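Long-range contacts in stage 0 sporulation protein A homolog (Desulfitobacterium hafniense, PDB 3MJQ), which may help control sporulation in response to nutritional stress and probably has diguanylate cyclase activity, the chain described here being its PAS domain: residues 10-15 with 101-106; 46-51 with 71-76. The protein carries 1 engineered substitution. All blocks are in the same frame, centred on the assembly; numbering follows the deposited sequence.

Interaction 1 of 2, residues 10-15 with 101-106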
ATOM      1  N   ASP A  10       7.918   5.609  -0.897  1.00 71.55           N
ATOM      2  CA  ASP A  10       7.066   6.015   0.208  1.00 65.74           C
ATOM      3  C   ASP A  10       7.354   5.199   1.462  1.00 65.63           C
ATOM      4  O   ASP A  10       7.694   4.018   1.390  1.00 69.69           O
ATOM      5  CB  ASP A  10       5.599   5.859  -0.171  1.00 68.67           C
ATOM      6  CG  ASP A  10       5.097   6.991  -1.045  1.00 76.54           C
ATOM      7  OD1 ASP A  10       5.922   7.652  -1.712  1.00 84.40           O
ATOM      8  OD2 ASP A  10       3.866   7.212  -1.071  1.00 72.28           O
HETATM    9  N   MSE A  11       7.192   5.843   2.613  1.00 74.02           N
HETATM   10  CA  MSE A  11       7.433   5.215   3.902  1.00 71.85           C
HETATM   11  C   MSE A  11       6.354   4.179   4.238  1.00 66.21           C
HETATM   12  O   MSE A  11       5.149   4.450   4.179  1.00 61.07           O
HETATM   13  CB  MSE A  11       7.506   6.281   5.001  1.00 64.55           C
HETATM   14  CG  MSE A  11       8.625   7.300   4.857  1.00 69.61           C
HETATM   15 SE   MSE A  11       8.455   8.757   6.139  0.81 71.61          SE
HETATM   16  CE  MSE A  11       7.131   9.839   5.177  1.00 45.75           C
ATOM     17  N   ILE A  12       6.810   2.979   4.576  1.00 59.08           N
ATOM     18  CA  ILE A  12       5.910   1.906   4.908  1.00 59.38           C
ATOM     19  C   ILE A  12       6.300   1.385   6.252  1.00 61.38           C
ATOM     20  O   ILE A  12       7.464   1.090   6.499  1.00 65.29           O
ATOM     21  CB  ILE A  12       5.994   0.737   3.914  1.00 55.14           C
ATOM     22  CG1 ILE A  12       5.375   1.133   2.574  1.00 56.05           C
ATOM     23  CG2 ILE A  12       5.273  -0.481   4.493  1.00 57.11           C
ATOM     24  CD1 ILE A  12       5.555   0.086   1.502  1.00 57.06           C
ATOM     25  N   LEU A  13       5.303   1.274   7.116  1.00 61.32           N
ATOM     26  CA  LEU A  13       5.488   0.778   8.463  1.00 64.80           C
ATOM     27  C   LEU A  13       4.374  -0.209   8.726  1.00 68.40           C
ATOM     28  O   LEU A  13       3.304  -0.128   8.121  1.00 60.50           O
ATOM     29  CB  LEU A  13       5.359   1.913   9.486  1.00 52.22           C
ATOM     30  CG  LEU A  13       6.239   3.162   9.393  1.00 62.32           C
ATOM     31  CD1 LEU A  13       5.756   4.187  10.413  1.00 65.56           C
ATOM     32  CD2 LEU A  13       7.709   2.816   9.658  1.00 69.49           C
ATOM     33  N   ILE A  14       4.642  -1.155   9.609  1.00 65.87           N
ATOM     34  CA  ILE A  14       3.629  -2.103  10.019  1.00 67.77           C
ATOM     35  C   ILE A  14       3.668  -1.873  11.526  1.00 74.79           C
ATOM     36  O   ILE A  14       4.720  -1.997  12.139  1.00 84.29           O
ATOM     37  CB  ILE A  14       4.004  -3.567   9.672  1.00 78.78           C
ATOM     38  CG1 ILE A  14       3.666  -3.884   8.217  1.00 72.07           C
ATOM     39  CG2 ILE A  14       3.193  -4.521  10.515  1.00 85.43           C
ATOM     40  CD1 ILE A  14       4.674  -3.431   7.234  1.00 64.57           C
ATOM     41  N   ILE A  15       2.547  -1.498  12.126  1.00 67.67           N
ATOM     42  CA  ILE A  15       2.550  -1.233  13.560  1.00 73.19           C
ATOM     43  C   ILE A  15       1.445  -2.004  14.260  1.00 74.15           C
ATOM     44  O   ILE A  15       0.328  -2.104  13.747  1.00 68.29           O
ATOM     45  CB  ILE A  15       2.423   0.295  13.830  1.00 63.75           C
ATOM     46  CG1 ILE A  15       1.030   0.800  13.467  1.00 75.06           C
ATOM     47  CG2 ILE A  15       3.415   1.058  12.952  1.00 55.64           C
ATOM     48  CD1 ILE A  15       0.095   0.867  14.628  1.00 84.30           C
ATOM     49  N   PHE A 101      -1.158  -1.654   8.563  1.00 76.73           N
ATOM     50  CA  PHE A 101      -0.213  -1.583   7.452  1.00 68.53           C
ATOM     51  C   PHE A 101      -0.329  -0.167   6.910  1.00 66.93           C
ATOM     52  O   PHE A 101      -1.380   0.238   6.426  1.00 67.74           O
ATOM     53  CB  PHE A 101      -0.571  -2.585   6.362  1.00 65.79           C
ATOM     54  CG  PHE A 101       0.276  -2.460   5.132  1.00 68.99           C
ATOM     55  CD1 PHE A 101       1.662  -2.512   5.225  1.00 68.67           C
ATOM     56  CD2 PHE A 101      -0.306  -2.296   3.882  1.00 65.26           C
ATOM     57  CE1 PHE A 101       2.458  -2.403   4.090  1.00 68.07           C
ATOM     58  CE2 PHE A 101       0.483  -2.188   2.745  1.00 64.26           C
ATOM     59  CZ  PHE A 101       1.870  -2.242   2.853  1.00 59.45           C
ATOM     60  N   ALA A 102       0.757   0.588   6.985  1.00 63.71           N
ATOM     61  CA  ALA A 102       0.708   1.968   6.549  1.00 57.59           C
ATOM     62  C   ALA A 102       1.717   2.374   5.496  1.00 57.08           C
ATOM     63  O   ALA A 102       2.913   2.063   5.584  1.00 59.15           O
ATOM     64  CB  ALA A 102       0.855   2.879   7.757  1.00 55.27           C
ATOM     65  N   ILE A 103       1.208   3.092   4.500  1.00 54.58           N
ATOM     66  CA  ILE A 103       2.032   3.618   3.430  1.00 54.93           C
ATOM     67  C   ILE A 103       1.842   5.128   3.582  1.00 54.87           C
ATOM     68  O   ILE A 103       0.721   5.647   3.503  1.00 56.61           O
ATOM     69  CB  ILE A 103       1.559   3.105   2.050  1.00 55.64           C
ATOM     70  CG1 ILE A 103       1.399   1.570   2.116  1.00 56.63           C
ATOM     71  CG2 ILE A 103       2.569   3.519   0.961  1.00 50.87           C
ATOM     72  CD1 ILE A 103       1.006   0.892   0.808  1.00 46.05           C
ATOM     73  N   ILE A 104       2.951   5.816   3.832  1.00 62.85           N
ATOM     74  CA  ILE A 104       2.937   7.247   4.066  1.00 55.95           C
ATOM     75  C   ILE A 104       3.591   8.115   3.002  1.00 50.96           C
ATOM     76  O   ILE A 104       4.756   7.908   2.654  1.00 49.14           O
ATOM     77  CB  ILE A 104       3.599   7.522   5.398  1.00 48.06           C
ATOM     78  CG1 ILE A 104       2.921   6.641   6.446  1.00 49.75           C
ATOM     79  CG2 ILE A 104       3.481   9.002   5.764  1.00 51.62           C
ATOM     80  CD1 ILE A 104       3.721   6.475   7.696  1.00 51.07           C
ATOM     81  N   LYS A 105       2.829   9.099   2.507  1.00 46.40           N
ATOM     82  CA  LYS A 105       3.302  10.045   1.490  1.00 51.45           C
ATOM     83  C   LYS A 105       3.786  11.366   2.098  1.00 62.46           C
ATOM     84  O   LYS A 105       3.040  12.063   2.800  1.00 70.08           O
ATOM     85  CB  LYS A 105       2.200  10.345   0.466  1.00 56.29           C
ATOM     86  CG  LYS A 105       2.635  11.310  -0.634  1.00 56.15           C
ATOM     87  CD  LYS A 105       1.544  11.556  -1.667  1.00 40.97           C
ATOM     88  CE  LYS A 105       1.992  12.593  -2.676  1.00 47.95           C
ATOM     89  NZ  LYS A 105       0.851  13.069  -3.483  1.00 55.97           N
ATOM     90  N   ASP A 106       5.044  11.703   1.841  1.00 65.13           N
ATOM     91  CA  ASP A 106       5.594  12.951   2.336  1.00 59.66           C
ATOM     92  C   ASP A 106       4.930  14.065   1.527  1.00 64.98           C
ATOM     93  O   ASP A 106       5.099  14.139   0.313  1.00 68.37           O
ATOM     94  CB  ASP A 106       7.100  12.969   2.121  1.00 55.61           C
ATOM     95  CG  ASP A 106       7.710  14.302   2.448  1.00 68.53           C
ATOM     96  OD1 ASP A 106       6.947  15.246   2.742  1.00 69.37           O
ATOM     97  OD2 ASP A 106       8.953  14.408   2.403  1.00 75.97           O
TER

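Interaction 2 of 2, residues 46-51 with 71-76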
ATOM      1  N   THR A  46       5.614   8.554  19.254  1.00 50.07           N
ATOM      2  CA  THR A  46       6.768   9.413  19.529  1.00 63.54           C
ATOM      3  C   THR A  46       7.099  10.239  18.295  1.00 66.11           C
ATOM      4  O   THR A  46       7.678  11.330  18.382  1.00 62.74           O
ATOM      5  CB  THR A  46       8.006   8.582  19.911  1.00 71.19           C
ATOM      6  OG1 THR A  46       7.702   7.789  21.060  1.00 75.53           O
ATOM      7  CG2 THR A  46       9.179   9.488  20.241  1.00 70.89           C
ATOM      8  N   ILE A  47       6.705   9.689  17.148  1.00 63.04           N
ATOM      9  CA  ILE A  47       6.921  10.297  15.844  1.00 48.92           C
ATOM     10  C   ILE A  47       5.715  11.115  15.354  1.00 53.93           C
ATOM     11  O   ILE A  47       5.865  12.135  14.664  1.00 44.92           O
ATOM     12  CB  ILE A  47       7.167   9.230  14.799  1.00 61.73           C
ATOM     13  CG1 ILE A  47       8.188   8.220  15.313  1.00 66.84           C
ATOM     14  CG2 ILE A  47       7.601   9.892  13.503  1.00 42.02           C
ATOM     15  CD1 ILE A  47       8.285   6.998  14.431  1.00 67.05           C
ATOM     16  N   THR A  48       4.521  10.649  15.707  1.00 55.27           N
ATOM     17  CA  THR A  48       3.293  11.297  15.293  1.00 64.65           C
ATOM     18  C   THR A  48       2.680  12.277  16.295  1.00 67.93           C
ATOM     19  O   THR A  48       2.159  13.323  15.894  1.00 76.12           O
ATOM     20  CB  THR A  48       2.243  10.245  14.974  1.00 60.67           C
ATOM     21  OG1 THR A  48       1.834   9.601  16.189  1.00 65.04           O
ATOM     22  CG2 THR A  48       2.818   9.213  14.023  1.00 53.37           C
ATOM     23  N   SER A  49       2.747  11.946  17.588  1.00 68.23           N
ATOM     24  CA  SER A  49       2.134  12.786  18.627  1.00 74.08           C
ATOM     25  C   SER A  49       3.029  13.217  19.806  1.00 74.12           C
ATOM     26  O   SER A  49       2.560  13.300  20.942  1.00 67.51           O
ATOM     27  CB  SER A  49       0.892  12.066  19.181  1.00 79.53           C
ATOM     28  OG  SER A  49       0.181  11.360  18.170  1.00 79.78           O
ATOM     29  N   ALA A  50       4.293  13.515  19.530  1.00 78.84           N
ATOM     30  CA  ALA A  50       5.255  13.918  20.561  1.00 72.40           C
ATOM     31  C   ALA A  50       4.702  14.738  21.741  1.00 83.76           C
ATOM     32  O   ALA A  50       5.015  14.469  22.906  1.00 89.83           O
ATOM     33  CB  ALA A  50       6.409  14.662  19.908  1.00 67.39           C
ATOM     34  N   GLY A  51       3.873  15.732  21.464  1.00 80.22           N
ATOM     35  CA  GLY A  51       3.369  16.525  22.567  1.00 77.60           C
ATOM     36  C   GLY A  51       1.954  16.188  22.967  1.00 79.99           C
ATOM     37  O   GLY A  51       1.437  16.732  23.938  1.00 79.57           O
ATOM     38  N   LEU A  71      -5.230   9.399   7.109  1.00 70.31           N
ATOM     39  CA  LEU A  71      -5.228  10.599   7.928  1.00 68.05           C
ATOM     40  C   LEU A  71      -3.953  11.338   7.671  1.00 53.79           C
ATOM     41  O   LEU A  71      -2.929  10.740   7.349  1.00 48.92           O
ATOM     42  CB  LEU A  71      -5.302  10.274   9.418  1.00 68.53           C
ATOM     43  CG  LEU A  71      -4.041   9.714  10.077  1.00 73.64           C
ATOM     44  CD1 LEU A  71      -4.226   9.659  11.607  1.00 74.46           C
ATOM     45  CD2 LEU A  71      -3.757   8.322   9.501  1.00 84.87           C
ATOM     46  N   PRO A  72      -4.006  12.660   7.781  1.00 59.93           N
ATOM     47  CA  PRO A  72      -2.821  13.493   7.568  1.00 62.77           C
ATOM     48  C   PRO A  72      -1.918  13.354   8.804  1.00 63.92           C
ATOM     49  O   PRO A  72      -2.387  12.974   9.885  1.00 55.38           O
ATOM     50  CB  PRO A  72      -3.409  14.891   7.413  1.00 55.23           C
ATOM     51  CG  PRO A  72      -4.623  14.827   8.309  1.00 54.79           C
ATOM     52  CD  PRO A  72      -5.214  13.485   7.965  1.00 59.37           C
ATOM     53  N   LEU A  73      -0.634  13.650   8.655  1.00 65.28           N
ATOM     54  CA  LEU A  73       0.270  13.509   9.777  1.00 65.88           C
ATOM     55  C   LEU A  73       1.354  14.545   9.745  1.00 70.15           C
ATOM     56  O   LEU A  73       1.550  15.228   8.742  1.00 76.66           O
ATOM     57  CB  LEU A  73       0.944  12.137   9.758  1.00 59.80           C
ATOM     58  CG  LEU A  73       0.153  10.851   9.944  1.00 67.31           C
ATOM     59  CD1 LEU A  73       1.083   9.704   9.691  1.00 67.97           C
ATOM     60  CD2 LEU A  73      -0.426  10.756  11.348  1.00 69.49           C
ATOM     61  N   SER A  74       2.061  14.629  10.864  1.00 62.70           N
ATOM     62  CA  SER A  74       3.187  15.522  11.042  1.00 62.51           C
ATOM     63  C   SER A  74       4.212  14.583  11.618  1.00 59.29           C
ATOM     64  O   SER A  74       4.100  14.165  12.771  1.00 55.10           O
ATOM     65  CB  SER A  74       2.858  16.605  12.052  1.00 58.93           C
ATOM     66  OG  SER A  74       1.782  17.393  11.584  1.00 56.75           O
ATOM     67  N   LEU A  75       5.182  14.212  10.794  1.00 60.91           N
ATOM     68  CA  LEU A  75       6.222  13.304  11.223  1.00 61.73           C
ATOM     69  C   LEU A  75       7.362  14.132  11.755  1.00 69.97           C
ATOM     70  O   LEU A  75       7.878  14.991  11.051  1.00 81.15           O
ATOM     71  CB  LEU A  75       6.686  12.465  10.042  1.00 54.69           C
ATOM     72  CG  LEU A  75       5.549  11.865   9.210  1.00 50.25           C
ATOM     73  CD1 LEU A  75       6.147  10.985   8.133  1.00 46.42           C
ATOM     74  CD2 LEU A  75       4.600  11.044  10.089  1.00 34.34           C
ATOM     75  N   GLU A  76       7.745  13.887  13.004  1.00 67.17           N
ATOM     76  CA  GLU A  76       8.835  14.632  13.613  1.00 62.29           C
ATOM     77  C   GLU A  76      10.150  13.930  13.352  1.00 64.24           C
ATOM     78  O   GLU A  76      10.348  12.789  13.759  1.00 55.61           O
ATOM     79  CB  GLU A  76       8.635  14.770  15.122  1.00 52.99           C
ATOM     80  CG  GLU A  76       9.524  15.844  15.736  1.00 72.24           C
ATOM     81  CD  GLU A  76       9.570  15.811  17.255  1.00 80.98           C
ATOM     82  OE1 GLU A  76       8.502  15.745  17.894  1.00 82.56           O
ATOM     83  OE2 GLU A  76      10.683  15.866  17.815  1.00 79.17           O
TER

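Interaction 1 of 2, residues 10-15 with 101-106
Phe101 meets Ile14 and Ile12 on one face of the sheet, where strands 11-15 and 101-106 run antiparallel at 156° between their short axes. The Phe101 side chain swings away from its own backbone N (chi1 174°), carrying the ring to the facing strand. Ile14 CD1 lies in the ring plane, at the edge, 3.7 Å from Phe101 CD1, while Ile12 CG2 approaches CE1 obliquely. On the same face Ile12 and Ile103 stand side by side, with Ile12 CG1 4.0 Å from Ile103 CG2. This side faces the second subunit, whose Phe4 packs on Ile14, Ile8 on Phe101 and Trp90 on Ile103. At its polar end Asp10 OD2 takes a weak hydrogen bond from Trp90 of that subunit, and Lys105 NZ forms a salt bridge with its Glu69.

The opposite face carries Met11, Leu13, Ala102 and Ile104. Met11, a selenomethionine, bends at its last torsion (chi3 -81°), turning CE back to 3.8 Å from Ile104 CG2. The other branch of Ile104 ends at CD1, 4.1 Å from Leu13 CD1, so it touches two successive residues of this face. Helix 27-32 lies over Met11 and Leu13.

Between the faces, Leu13 and Ala102 exchange two bonds of 2.9 Å, Leu13 N to Ala102 O and Ala102 N to Leu13 O. The bond from Ile104 N to Met11 O is nearly straight; the return bond is weak.

The first and last strands, 11-16 and 98-106, thus adjoin mid-sheet (order 2-1-5-4-3), as is characteristic of PAS domains, apolar along the pairing and polar at the subunit-side end.

Interaction 2 of 2, residues 46-51 with 71-76
Ile47, near the end of helix 44-48, faces the last two residues of strand 70-76, Leu75 and Glu76. Its CB stands back from the strand, 5.0 Å from Glu76 N, and the two branches part there. CG2 points opposite to the residue's own backbone N and makes the touch, 4.0 Å from both Glu76 N and Glu76 O, with Leu75 CB a little farther off at 4.4 Å. CG1 takes the position beside the backbone N (chi1 -47°) and leads CD1 away from the strand.

The polar tie is made by the main chain. Glu76 N donates to Ile47 O over 3.1 Å, in the carbonyl plane and with an N-H...O angle of 163°. Ser74 O lies near the same carbonyl, but both are acceptors and form no bond. Beside this link, Thr48 CG2 comes only loosely to Leu73 CD2, at 4.5 Å.

Strand 70-76 is the outermost strand of the sheet on this side within the chain, paired by its other edge with strand 82-93. Here the helical segment between the second and third strands of the PAS domain meets the edge of the sheet, with helix 27-32 reaching Ile47 and Leu75 through Leu32.

In the fold
Interaction 1 is a buried pairing of two strands inside the sheet, whereas interaction 2 is partly buried and joins a helix end to an outermost strand; their centres lie about 13 Å apart. The chemistry follows the place: four backbone bonds, one of them weak, and two apolar faces in the first, against a single backbone bond and a thin apolar touch in the second. Both reach one antiparallel sheet, with strand 82-93 between strands 98-106 and 70-76. Leu75 connects them directly, packing on Met11 and Ile104, and helix 27-32 touches both. Along the chain, interaction 2 is nested within the loop closed by interaction 1.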